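Long-range contact in cytokinin riboside 5'-monophosphate phosphoribohydrolase (Corynebacterium glutamicum, PDB 5WQ3), which belongs to the LOG-like family of enzymes, whose Rossmann-like fold carries a central parallel beta-sheet flanked by helices: residues Arg52-Phe57 / Asn148-Ala154. Numbering follows the deposited sequence.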
# COMPACT_ATOMS: atom_id res chain seq x y z
N ARG C 52 -14.76 41.33 38.73
CA ARG C 52 -13.36 41.08 38.45
C ARG C 52 -12.54 42.35 38.59
O ARG C 52 -11.46 42.35 39.20
CB ARG C 52 -13.14 40.56 37.06
CG ARG C 52 -13.49 39.15 36.86
CD ARG C 52 -12.86 38.65 35.58
NE ARG C 52 -11.41 38.54 35.64
CZ ARG C 52 -10.69 37.91 34.68
NH1 ARG C 52 -9.37 37.79 34.77
NH2 ARG C 52 -11.30 37.37 33.62
N ILE C 53 -13.05 43.42 38.02
CA ILE C 53 -12.43 44.76 38.20
C ILE C 53 -12.24 45.12 39.68
O ILE C 53 -11.15 45.41 40.12
CB ILE C 53 -13.20 45.83 37.42
CG1 ILE C 53 -13.02 45.63 35.91
CG2 ILE C 53 -12.68 47.25 37.69
CD1 ILE C 53 -14.06 46.40 35.12
N GLN C 54 -13.29 44.96 40.48
CA GLN C 54 -13.24 45.26 41.88
C GLN C 54 -12.19 44.42 42.53
O GLN C 54 -11.44 44.85 43.38
CB GLN C 54 -14.62 45.00 42.57
CG GLN C 54 -14.55 45.40 44.03
CD GLN C 54 -15.85 45.27 44.84
OE1 GLN C 54 -16.02 44.34 45.61
NE2 GLN C 54 -16.73 46.25 44.72
N SER C 55 -12.10 43.21 42.12
CA SER C 55 -11.16 42.22 42.69
C SER C 55 -9.72 42.64 42.49
O SER C 55 -8.89 42.47 43.37
CB SER C 55 -11.43 40.84 42.02
OG SER C 55 -10.72 39.79 42.64
N GLU C 56 -9.43 43.17 41.32
CA GLU C 56 -8.10 43.57 41.03
C GLU C 56 -7.67 44.82 41.81
O GLU C 56 -6.52 44.85 42.28
CB GLU C 56 -7.96 43.83 39.54
CG GLU C 56 -7.88 42.54 38.80
CD GLU C 56 -7.04 42.62 37.52
OE1 GLU C 56 -6.75 43.73 36.96
OE2 GLU C 56 -6.74 41.52 37.06
N PHE C 57 -8.60 45.80 41.99
CA PHE C 57 -8.31 46.95 42.81
C PHE C 57 -8.10 46.51 44.22
O PHE C 57 -7.17 46.94 44.87
CB PHE C 57 -9.36 48.07 42.70
CG PHE C 57 -9.26 48.86 41.42
CD1 PHE C 57 -8.27 49.86 41.28
CD2 PHE C 57 -10.08 48.61 40.35
CE1 PHE C 57 -8.17 50.60 40.13
CE2 PHE C 57 -9.96 49.35 39.16
CZ PHE C 57 -8.99 50.33 39.04
N ASN C 148 -0.10 40.27 39.17
CA ASN C 148 -0.50 40.16 37.78
C ASN C 148 -1.92 40.68 37.56
O ASN C 148 -2.84 40.32 38.27
CB ASN C 148 -0.34 38.68 37.34
CG ASN C 148 1.06 38.39 36.83
OD1 ASN C 148 1.72 39.24 36.22
ND2 ASN C 148 1.53 37.21 37.10
N PHE C 149 -2.10 41.55 36.57
CA PHE C 149 -3.35 42.25 36.35
C PHE C 149 -3.86 41.91 34.97
O PHE C 149 -3.13 41.90 33.98
CB PHE C 149 -3.18 43.79 36.41
CG PHE C 149 -2.81 44.31 37.77
CD1 PHE C 149 -1.51 44.31 38.19
CD2 PHE C 149 -3.79 44.72 38.66
CE1 PHE C 149 -1.18 44.74 39.47
CE2 PHE C 149 -3.48 45.20 39.92
CZ PHE C 149 -2.17 45.20 40.34
N ARG C 150 -5.12 41.58 34.92
CA ARG C 150 -5.86 41.52 33.69
C ARG C 150 -6.19 42.91 33.06
O ARG C 150 -6.25 43.04 31.85
CB ARG C 150 -7.16 40.71 34.01
CG ARG C 150 -8.36 41.03 33.16
CD ARG C 150 -8.15 40.43 31.82
NE ARG C 150 -9.37 40.25 31.05
CZ ARG C 150 -9.41 39.44 30.01
NH1 ARG C 150 -8.31 38.76 29.67
NH2 ARG C 150 -10.54 39.30 29.30
N TYR C 151 -6.47 43.92 33.88
CA TYR C 151 -7.01 45.16 33.42
C TYR C 151 -5.92 46.21 33.43
O TYR C 151 -5.42 46.60 34.48
CB TYR C 151 -8.15 45.56 34.34
CG TYR C 151 -9.30 44.59 34.19
CD1 TYR C 151 -10.09 44.57 33.02
CD2 TYR C 151 -9.60 43.69 35.18
CE1 TYR C 151 -11.16 43.68 32.89
CE2 TYR C 151 -10.63 42.77 35.02
CZ TYR C 151 -11.41 42.78 33.89
OH TYR C 151 -12.44 41.85 33.80
N PHE C 152 -5.54 46.67 32.24
CA PHE C 152 -4.53 47.72 32.04
C PHE C 152 -4.79 48.92 32.96
O PHE C 152 -3.89 49.45 33.59
CB PHE C 152 -4.62 48.11 30.57
CG PHE C 152 -3.37 48.62 29.98
CD1 PHE C 152 -2.32 47.76 29.69
CD2 PHE C 152 -3.25 49.98 29.62
CE1 PHE C 152 -1.13 48.24 29.14
CE2 PHE C 152 -2.08 50.46 29.04
CZ PHE C 152 -1.02 49.60 28.80
N PHE C 153 -6.04 49.29 33.13
CA PHE C 153 -6.38 50.48 33.89
C PHE C 153 -6.17 50.32 35.38
O PHE C 153 -5.80 51.28 36.04
CB PHE C 153 -7.78 51.02 33.59
CG PHE C 153 -8.87 50.01 33.68
CD1 PHE C 153 -9.19 49.21 32.57
CD2 PHE C 153 -9.57 49.81 34.85
CE1 PHE C 153 -10.20 48.28 32.64
CE2 PHE C 153 -10.56 48.86 34.94
CZ PHE C 153 -10.89 48.10 33.83
N ALA C 154 -6.38 49.12 35.92
CA ALA C 154 -6.02 48.87 37.29
C ALA C 154 -4.54 48.90 37.53
O ALA C 154 -4.07 49.43 38.54
CB ALA C 154 -6.55 47.56 37.76
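Phe149, at the end of strand 145-149, meets Glu56 of helix 46-64 with its ring edge: Phe149 CD2 lies 3.6 Å from Glu56 OE1, close to the ring plane. The chain then leaves the sheet, and the next two backbone N-H groups both turn to the Glu56 carboxylate. Arg150 N donates to the syn lone pair of Glu56 OE2 at 2.7 Å, with an N-H...O angle of 159°. Tyr151 N reaches Glu56 OE1, again from the syn side but 25° out of the carboxylate plane, at 3.1 Å. The Arg150 side chain turns elsewhere, to Glu132 and to Glu223 of the second subunit; its CB and CG pass Arg52, whose guanidinium has Arg150 CG over one face.

Tyr151 stands at the N-cap position of helix 152-162, and its ring is sandwiched. Ile53 CG1 makes a CH-pi contact over one face, 3.8 Å from the ring centroid, while Arg150 CG covers the opposite face. Near the ring plane, Arg52 CB packs 3.6 Å from Tyr151 OH. The Phe153 CG lies between its backbone N and carbonyl carbon (chi1 52°), which swings the ring back toward helix 46-64 and sets its edge against Ile53, with Phe153 CZ 3.8 Å from Ile53 CD1. Ala154 closes the series: its CB sits over one face of the Phe57 ring, 4.1 Å from the centroid, in a second CH-pi contact.

One carboxylate thus grips two successive amides where strand 145-149, outermost in the parallel sheet of this chain, passes into helix 152-162, with each oxygen taking one N-H. The flanking contacts of Ile53 and Phe57 are apolar. Two backbone donors, and perhaps the nearby N-terminus of helix 152-162, would favour the ionised form of Glu56, so the two hydrogen bonds joining helix 46-64 to this turn are probably charge-assisted.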